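AgaA (Rhizobium radiobacter, PDB 6HLX) binds the opine agropinic acid as the periplasmic substrate-binding component of an ABC transporter, serving its import into the bacterium. Local coordinates at residues F245-E250 / E256-I261; N152-G157 / F161-W166. One frame throughout, in Å; residues are numbered along the deposited sequence.

Interaction 1: residues F245-E250 / E256-I261; sequences FNTKFE and EVRQAI
With CG beside the backbone N in both residues (chi1 -59° in Phe245), Phe245 and Arg258 start toward the opposite segment and their side chains cross at a slant. The first torsion of the arginine and its extended second one lay CG and CD over one face of the ring. Arg258 CG makes a CH-pi contact there, 4.2 Å from the centroid of the Phe245 ring and 7° off its normal. Arg258 CD is 3.9 Å from Phe245 CD1. The same ring meets Ile261 at its edge: Ile261 CD1 sits near the ring plane, 3.7 Å from Phe245 CE2. These contacts join the end of strand 240-245, in the six-stranded mixed sheet of this solute-binding protein, to helix 255-264, which follows it in the chain. A bend at chi3 then turns the guanidinium off the ring, its plane 46° from that of the phenyl group, and Arg258 NH2 comes 3.8 Å from the methyl CG2 of Thr247. The guanidinium is tied to backbone carbonyls, NH2 to Phe252 O and NH1 to Leu443 O, while Thr247 OG1 bonds to Pro406 O. Thr247 itself lies in a type I turn from Asn246 to Phe249, and an Asx turn is superimposed on it: Lys248 N donates to Asn246 OD1 at 2.9 Å.

Interaction 2: residues N152-G157 / F161-W166; sequences NAAPVG and FKFAGW. With SO4 (sulfate ion), chain V; EDO (1,2-ethanediol), chain Y.
Pro155 lies on the ring of Phe163, a residue of strand 161-167 at one edge of a seven-stranded mixed sheet; the loop 152-157 leads into this strand and packs back on it. The strand opens with Phe161, whose backbone pairs with Ala31. The side chain of Lys162 bends at chi3 (-78°) and ends away from the loop. There Lys162 NZ donates to O4 of a sulfate, probably from the crystallisation liquor, at 2.9 Å, and more weakly to its O1. The backbone N of Phe163 gives its hydrogen to a water at 2.8 Å, and that water donates to Pro155 O, bridging loop and strand where no direct hydrogen bond joins them. The Phe163 side chain, CG anti to the backbone N (chi1 177°), places its ring face against the proline: Pro155 CD stands 3.5 Å from the Phe163 centroid, 12° off the normal, in a close CH-pi contact. Ala154 CB adds an oblique approach, 3.9 Å from Phe163 CD2. Next, Ala164 and Gly165 both face Thr173 of the adjoining strand and form a classic beta bulge. Gly165 N lies on the ring face opposite Pro155 CD, 3.8 Å from the Phe163 ring plane and displaced toward the rim.

Interactions 1 and 2 lie on opposite sides of the chain's centre, their centres about 42 Å apart, and strands 240-245 and 161-167 belong to different sheets. Both pack a phenylalanine face against aliphatic carbon, without a direct hydrogen bond across the segments. Interaction 1 is largely buried: a strand end meets a helix, and the arginine that supplies the aliphatic carbon has its polar end taken up by main-chain carbonyls. Interaction 2 is a surface contact between a loop and an edge strand; there the carbon comes from a proline, a water bridges the backbones, and a sulfate and a 1,2-ethanediol, probably from the crystallisation liquor, sit nearby. Each has a zinc ion about 12 Å from a side chain, Ile261 or Phe163, and agropinic acid is about 11 Å from that of Phe245, all too far for contact.

Interaction 1: residues F245-E250 / E256-I261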
ATOM      1  N   PHE A 245      10.757  -6.713  10.708  1.00 17.82           N
ATOM      2  CA  PHE A 245      11.707  -6.696  11.830  1.00 18.17           C
ATOM      3  C   PHE A 245      12.723  -5.573  11.689  1.00 22.35           C
ATOM      4  O   PHE A 245      13.320  -5.416  10.609  1.00 21.84           O
ATOM      5  CB  PHE A 245      12.494  -8.031  11.864  1.00 20.62           C
ATOM      6  CG  PHE A 245      11.645  -9.276  12.004  1.00 21.61           C
ATOM      7  CD1 PHE A 245      11.155  -9.932  10.886  1.00 22.47           C
ATOM      8  CD2 PHE A 245      11.341  -9.792  13.256  1.00 22.68           C
ATOM      9  CE1 PHE A 245      10.384 -11.094  11.017  1.00 22.53           C
ATOM     10  CE2 PHE A 245      10.558 -10.942  13.383  1.00 24.65           C
ATOM     11  CZ  PHE A 245      10.052 -11.562  12.263  1.00 22.56           C
ATOM     12  N   ASN A 246      13.009  -4.859  12.787  1.00 20.44           N
ATOM     13  CA  ASN A 246      14.092  -3.888  12.751  1.00 20.96           C
ATOM     14  C   ASN A 246      15.361  -4.704  13.014  1.00 22.88           C
ATOM     15  O   ASN A 246      15.579  -5.190  14.143  1.00 22.06           O
ATOM     16  CB  ASN A 246      13.918  -2.817  13.818  1.00 21.66           C
ATOM     17  CG  ASN A 246      14.955  -1.742  13.743  1.00 28.08           C
ATOM     18  OD1 ASN A 246      16.082  -1.969  13.294  1.00 25.89           O
ATOM     19  ND2 ASN A 246      14.593  -0.533  14.172  1.00 25.26           N
ATOM     20  N   THR A 247      16.201  -4.850  11.977  1.00 21.29           N
ATOM     21  CA  THR A 247      17.405  -5.683  12.079  1.00 22.49           C
ATOM     22  C   THR A 247      18.522  -5.067  12.950  1.00 26.82           C
ATOM     23  O   THR A 247      19.537  -5.750  13.200  1.00 27.02           O
ATOM     24  CB  THR A 247      17.914  -6.116  10.707  1.00 27.13           C
ATOM     25  OG1 THR A 247      18.456  -4.989  10.034  1.00 27.79           O
ATOM     26  CG2 THR A 247      16.855  -6.844   9.870  1.00 23.43           C
ATOM     27  N   LYS A 248      18.324  -3.837  13.474  1.00 24.73           N
ATOM     28  CA  LYS A 248      19.263  -3.240  14.455  1.00 26.58           C
ATOM     29  C   LYS A 248      18.965  -3.772  15.865  1.00 31.08           C
ATOM     30  O   LYS A 248      19.806  -3.645  16.764  1.00 31.48           O
ATOM     31  CB  LYS A 248      19.282  -1.706  14.407  1.00 29.32           C
ATOM     32  CG  LYS A 248      20.092  -1.190  13.231  1.00 40.25           C
ATOM     33  CD  LYS A 248      20.321   0.311  13.274  1.00 46.26           C
ATOM     34  CE  LYS A 248      21.403   0.707  12.293  1.00 56.09           C
ATOM     35  NZ  LYS A 248      21.572   2.182  12.217  1.00 67.30           N
ATOM     36  N   PHE A 249      17.792  -4.428  16.046  1.00 26.73           N
ATOM     37  CA  PHE A 249      17.462  -5.092  17.314  1.00 26.49           C
ATOM     38  C   PHE A 249      18.204  -6.416  17.192  1.00 29.34           C
ATOM     39  O   PHE A 249      17.855  -7.247  16.344  1.00 28.09           O
ATOM     40  CB  PHE A 249      15.939  -5.272  17.493  1.00 27.15           C
ATOM     41  CG  PHE A 249      15.548  -5.924  18.803  1.00 28.60           C
ATOM     42  CD1 PHE A 249      15.648  -5.230  20.005  1.00 32.52           C
ATOM     43  CD2 PHE A 249      15.065  -7.226  18.832  1.00 30.57           C
ATOM     44  CE1 PHE A 249      15.281  -5.836  21.215  1.00 34.09           C
ATOM     45  CE2 PHE A 249      14.695  -7.832  20.039  1.00 33.62           C
ATOM     46  CZ  PHE A 249      14.808  -7.136  21.222  1.00 32.49           C
ATOM     47  N   GLU A 250      19.295  -6.571  17.965  1.00 26.91           N
ATOM     48  CA  GLU A 250      20.232  -7.691  17.842  1.00 26.65           C
ATOM     49  C   GLU A 250      19.574  -9.083  17.567  1.00 30.27           C
ATOM     50  O   GLU A 250      19.946  -9.667  16.549  1.00 30.14           O
ATOM     51  CB  GLU A 250      21.212  -7.753  19.018  1.00 28.45           C
ATOM     52  CG  GLU A 250      22.350  -8.729  18.758  1.00 40.45           C
ATOM     53  CD  GLU A 250      23.661  -8.488  19.483  1.00 74.32           C
ATOM     54  OE1 GLU A 250      23.719  -7.596  20.362  1.00 78.51           O
ATOM     55  OE2 GLU A 250      24.641  -9.200  19.165  1.00 75.24           O
ATOM     56  N   GLU A 256      18.030 -17.238  12.000  0.50 24.33           N
ATOM     57  CA  GLU A 256      17.496 -18.309  12.855  0.50 23.97           C
ATOM     58  C   GLU A 256      16.408 -17.816  13.816  0.50 27.15           C
ATOM     59  O   GLU A 256      15.485 -18.575  14.130  0.50 27.46           O
ATOM     60  CB  GLU A 256      18.616 -19.022  13.621  0.50 25.61           C
ATOM     61  CG  GLU A 256      19.528 -19.859  12.735  0.50 28.29           C
ATOM     62  CD  GLU A 256      20.767 -20.420  13.408  0.50 46.05           C
ATOM     63  OE1 GLU A 256      21.278 -21.457  12.929  0.50 43.11           O
ATOM     64  OE2 GLU A 256      21.234 -19.826  14.408  0.50 33.36           O
ATOM     65  N   VAL A 257      16.503 -16.549  14.277  1.00 23.34           N
ATOM     66  CA  VAL A 257      15.489 -15.967  15.178  1.00 23.36           C
ATOM     67  C   VAL A 257      14.214 -15.662  14.373  1.00 26.17           C
ATOM     68  O   VAL A 257      13.095 -15.945  14.834  1.00 25.05           O
ATOM     69  CB  VAL A 257      16.006 -14.717  15.954  1.00 25.98           C
ATOM     70  CG1 VAL A 257      14.873 -13.960  16.661  1.00 25.16           C
ATOM     71  CG2 VAL A 257      17.107 -15.102  16.952  1.00 25.83           C
ATOM     72  N   ARG A 258      14.382 -15.075  13.175  1.00 23.21           N
ATOM     73  CA  ARG A 258      13.232 -14.734  12.338  1.00 22.05           C
ATOM     74  C   ARG A 258      12.505 -16.018  11.918  1.00 26.28           C
ATOM     75  O   ARG A 258      11.283 -16.083  12.035  1.00 26.15           O
ATOM     76  CB  ARG A 258      13.667 -13.873  11.137  1.00 24.47           C
ATOM     77  CG  ARG A 258      14.416 -12.603  11.594  1.00 24.59           C
ATOM     78  CD  ARG A 258      14.648 -11.639  10.446  1.00 23.31           C
ATOM     79  NE  ARG A 258      15.591 -12.158   9.453  1.00 23.20           N
ATOM     80  CZ  ARG A 258      16.781 -11.631   9.189  1.00 28.72           C
ATOM     81  NH1 ARG A 258      17.530 -12.130   8.218  1.00 23.94           N
ATOM     82  NH2 ARG A 258      17.239 -10.612   9.910  1.00 23.38           N
ATOM     83  N   GLN A 259      13.270 -17.074  11.550  1.00 23.91           N
ATOM     84  CA  GLN A 259      12.699 -18.389  11.214  1.00 23.86           C
ATOM     85  C   GLN A 259      12.029 -19.014  12.432  1.00 28.35           C
ATOM     86  O   GLN A 259      10.949 -19.584  12.277  1.00 27.12           O
ATOM     87  CB  GLN A 259      13.757 -19.359  10.646  1.00 25.31           C
ATOM     88  CG  GLN A 259      14.249 -18.991   9.243  1.00 28.56           C
ATOM     89  CD  GLN A 259      14.566 -20.212   8.392  1.00 41.25           C
ATOM     90  OE1 GLN A 259      14.394 -21.353   8.799  1.00 37.21           O
ATOM     91  NE2 GLN A 259      14.996 -20.003   7.169  1.00 29.51           N
ATOM     92  N   ALA A 260      12.640 -18.904  13.655  1.00 26.73           N
ATOM     93  CA  ALA A 260      12.007 -19.443  14.878  1.00 27.03           C
ATOM     94  C   ALA A 260      10.591 -18.871  15.040  1.00 29.88           C
ATOM     95  O   ALA A 260       9.661 -19.621  15.306  1.00 29.02           O
ATOM     96  CB  ALA A 260      12.840 -19.129  16.118  1.00 28.04           C
ATOM     97  N   ILE A 261      10.429 -17.558  14.825  1.00 25.15           N
ATOM     98  CA  ILE A 261       9.125 -16.883  14.891  1.00 24.72           C
ATOM     99  C   ILE A 261       8.153 -17.441  13.830  1.00 28.21           C
ATOM    100  O   ILE A 261       6.999 -17.708  14.159  1.00 28.41           O
ATOM    101  CB  ILE A 261       9.309 -15.363  14.829  1.00 26.42           C
ATOM    102  CG1 ILE A 261       9.972 -14.895  16.148  1.00 26.56           C
ATOM    103  CG2 ILE A 261       7.962 -14.666  14.609  1.00 26.89           C
ATOM    104  CD1 ILE A 261      10.484 -13.485  16.132  1.00 30.32           C
TER

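Interaction 2: residues N152-G157 / F161-W166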
ATOM      1  N   ASN A 152       0.306  21.974   5.574  1.00 53.92           N
ATOM      2  CA  ASN A 152      -1.154  21.883   5.607  1.00 52.48           C
ATOM      3  C   ASN A 152      -1.816  22.707   4.487  1.00 52.78           C
ATOM      4  O   ASN A 152      -3.004  23.031   4.598  1.00 52.35           O
ATOM      5  CB  ASN A 152      -1.692  22.290   6.997  1.00 55.18           C
ATOM      6  CG  ASN A 152      -1.052  21.582   8.176  1.00 81.71           C
ATOM      7  OD1 ASN A 152      -0.770  22.199   9.209  1.00 77.47           O
ATOM      8  ND2 ASN A 152      -0.809  20.275   8.062  1.00 72.50           N
ATOM      9  N   ALA A 153      -1.058  23.042   3.401  1.00 45.33           N
ATOM     10  CA  ALA A 153      -1.596  23.830   2.275  1.00 43.04           C
ATOM     11  C   ALA A 153      -2.691  23.027   1.547  1.00 38.15           C
ATOM     12  O   ALA A 153      -2.574  21.806   1.459  1.00 36.30           O
ATOM     13  CB  ALA A 153      -0.481  24.203   1.307  1.00 44.12           C
ATOM     14  N   ALA A 154      -3.778  23.700   1.111  1.00 31.48           N
ATOM     15  CA  ALA A 154      -4.896  23.029   0.430  1.00 30.18           C
ATOM     16  C   ALA A 154      -4.403  22.365  -0.874  1.00 29.18           C
ATOM     17  O   ALA A 154      -3.748  23.018  -1.689  1.00 27.90           O
ATOM     18  CB  ALA A 154      -6.017  24.013   0.126  1.00 31.31           C
ATOM     19  N   PRO A 155      -4.678  21.071  -1.057  1.00 24.84           N
ATOM     20  CA  PRO A 155      -4.166  20.377  -2.258  1.00 23.94           C
ATOM     21  C   PRO A 155      -4.670  20.927  -3.590  1.00 26.13           C
ATOM     22  O   PRO A 155      -5.838  21.342  -3.724  1.00 25.53           O
ATOM     23  CB  PRO A 155      -4.692  18.952  -2.083  1.00 24.83           C
ATOM     24  CG  PRO A 155      -4.859  18.788  -0.614  1.00 29.88           C
ATOM     25  CD  PRO A 155      -5.367  20.127  -0.154  1.00 25.80           C
ATOM     26  N   VAL A 156      -3.758  20.932  -4.577  1.00 21.54           N
ATOM     27  CA  VAL A 156      -4.069  21.294  -5.966  1.00 20.78           C
ATOM     28  C   VAL A 156      -3.577  20.123  -6.819  1.00 23.70           C
ATOM     29  O   VAL A 156      -2.397  19.782  -6.762  1.00 24.10           O
ATOM     30  CB  VAL A 156      -3.487  22.648  -6.423  1.00 25.28           C
ATOM     31  CG1 VAL A 156      -3.689  22.839  -7.934  1.00 25.17           C
ATOM     32  CG2 VAL A 156      -4.138  23.808  -5.658  1.00 25.17           C
ATOM     33  N   GLY A 157      -4.487  19.495  -7.562  1.00 20.72           N
ATOM     34  CA  GLY A 157      -4.121  18.346  -8.384  1.00 21.03           C
ATOM     35  C   GLY A 157      -4.767  18.375  -9.752  1.00 23.19           C
ATOM     36  O   GLY A 157      -5.295  19.412 -10.193  1.00 22.12           O
ATOM     37  N   PHE A 161     -11.764  15.103  -8.966  1.00 19.36           N
ATOM     38  CA  PHE A 161     -12.373  15.937  -7.920  1.00 18.52           C
ATOM     39  C   PHE A 161     -11.368  16.944  -7.379  1.00 24.35           C
ATOM     40  O   PHE A 161     -10.169  16.646  -7.310  1.00 22.77           O
ATOM     41  CB  PHE A 161     -12.922  15.080  -6.770  1.00 19.02           C
ATOM     42  CG  PHE A 161     -14.048  14.135  -7.141  1.00 19.74           C
ATOM     43  CD1 PHE A 161     -15.379  14.557  -7.084  1.00 21.58           C
ATOM     44  CD2 PHE A 161     -13.781  12.814  -7.498  1.00 20.22           C
ATOM     45  CE1 PHE A 161     -16.423  13.683  -7.416  1.00 21.42           C
ATOM     46  CE2 PHE A 161     -14.826  11.943  -7.846  1.00 21.78           C
ATOM     47  CZ  PHE A 161     -16.138  12.386  -7.802  1.00 20.95           C
ATOM     48  N   LYS A 162     -11.866  18.127  -6.986  1.00 23.09           N
ATOM     49  CA  LYS A 162     -11.068  19.222  -6.427  1.00 22.82           C
ATOM     50  C   LYS A 162     -11.247  19.190  -4.928  1.00 24.19           C
ATOM     51  O   LYS A 162     -12.353  18.930  -4.448  1.00 22.60           O
ATOM     52  CB  LYS A 162     -11.596  20.596  -6.904  1.00 26.07           C
ATOM     53  CG  LYS A 162     -11.720  20.793  -8.405  1.00 42.21           C
ATOM     54  CD  LYS A 162     -12.121  22.233  -8.739  1.00 43.92           C
ATOM     55  CE  LYS A 162     -13.592  22.531  -8.534  1.00 40.76           C
ATOM     56  NZ  LYS A 162     -13.932  23.883  -9.053  1.00 44.83           N
ATOM     57  N   PHE A 163     -10.194  19.519  -4.179  1.00 21.80           N
ATOM     58  CA  PHE A 163     -10.295  19.607  -2.726  1.00 21.06           C
ATOM     59  C   PHE A 163     -11.232  20.774  -2.377  1.00 25.47           C
ATOM     60  O   PHE A 163     -11.091  21.877  -2.929  1.00 24.32           O
ATOM     61  CB  PHE A 163      -8.906  19.864  -2.136  1.00 22.06           C
ATOM     62  CG  PHE A 163      -8.869  20.058  -0.639  1.00 23.01           C
ATOM     63  CD1 PHE A 163      -8.772  18.965   0.218  1.00 24.74           C
ATOM     64  CD2 PHE A 163      -8.882  21.337  -0.086  1.00 24.98           C
ATOM     65  CE1 PHE A 163      -8.675  19.152   1.617  1.00 26.08           C
ATOM     66  CE2 PHE A 163      -8.819  21.525   1.304  1.00 26.85           C
ATOM     67  CZ  PHE A 163      -8.716  20.429   2.147  1.00 24.91           C
ATOM     68  N   ALA A 164     -12.201  20.535  -1.479  1.00 22.80           N
ATOM     69  CA  ALA A 164     -13.118  21.620  -1.114  1.00 24.46           C
ATOM     70  C   ALA A 164     -12.976  22.048   0.345  1.00 30.45           C
ATOM     71  O   ALA A 164     -13.114  23.238   0.641  1.00 34.24           O
ATOM     72  CB  ALA A 164     -14.551  21.265  -1.458  1.00 25.92           C
ATOM     73  N   GLY A 165     -12.586  21.128   1.215  1.00 23.97           N
ATOM     74  CA  GLY A 165     -12.378  21.462   2.622  1.00 23.72           C
ATOM     75  C   GLY A 165     -12.077  20.253   3.471  1.00 26.03           C
ATOM     76  O   GLY A 165     -12.362  19.117   3.076  1.00 25.97           O
ATOM     77  N   TRP A 166     -11.485  20.500   4.640  1.00 22.66           N
ATOM     78  CA  TRP A 166     -11.173  19.443   5.582  1.00 21.49           C
ATOM     79  C   TRP A 166     -11.592  19.933   6.969  1.00 25.89           C
ATOM     80  O   TRP A 166     -11.045  20.919   7.467  1.00 25.38           O
ATOM     81  CB  TRP A 166      -9.670  19.151   5.544  1.00 20.22           C
ATOM     82  CG  TRP A 166      -9.148  18.002   6.378  1.00 20.49           C
ATOM     83  CD1 TRP A 166      -9.772  17.341   7.402  1.00 23.12           C
ATOM     84  CD2 TRP A 166      -7.885  17.352   6.187  1.00 20.06           C
ATOM     85  NE1 TRP A 166      -8.941  16.339   7.889  1.00 22.50           N
ATOM     86  CE2 TRP A 166      -7.776  16.334   7.162  1.00 23.62           C
ATOM     87  CE3 TRP A 166      -6.831  17.531   5.271  1.00 21.74           C
ATOM     88  CZ2 TRP A 166      -6.651  15.489   7.239  1.00 23.03           C
ATOM     89  CZ3 TRP A 166      -5.699  16.729   5.378  1.00 22.38           C
ATOM     90  CH2 TRP A 166      -5.611  15.730   6.361  1.00 22.92           C
TER
HETATM   91  S   SO4 V 621     -13.923  23.603 -12.509  1.00 42.71           S
HETATM   92  O1  SO4 V 621     -14.755  22.604 -11.775  1.00 36.05           O
HETATM   93  O2  SO4 V 621     -14.754  24.833 -12.793  1.00 45.38           O
HETATM   94  O3  SO4 V 621     -13.466  23.078 -13.813  1.00 37.05           O
HETATM   95  O4  SO4 V 621     -12.779  23.998 -11.667  1.00 41.52           O
HETATM   96  C1  EDO Y 624     -11.364  22.888  10.569  1.00 48.85           C
HETATM   97  O1  EDO Y 624     -10.560  21.758  10.654  1.00 42.72           O
HETATM   98  C2  EDO Y 624     -12.365  22.696  11.682  1.00 50.44           C
HETATM   99  O2  EDO Y 624     -11.680  22.809  12.907  1.00 51.54           O
HETATM  100  O   HOH W   1      -7.775  20.371  -5.353  1.00 31.05           O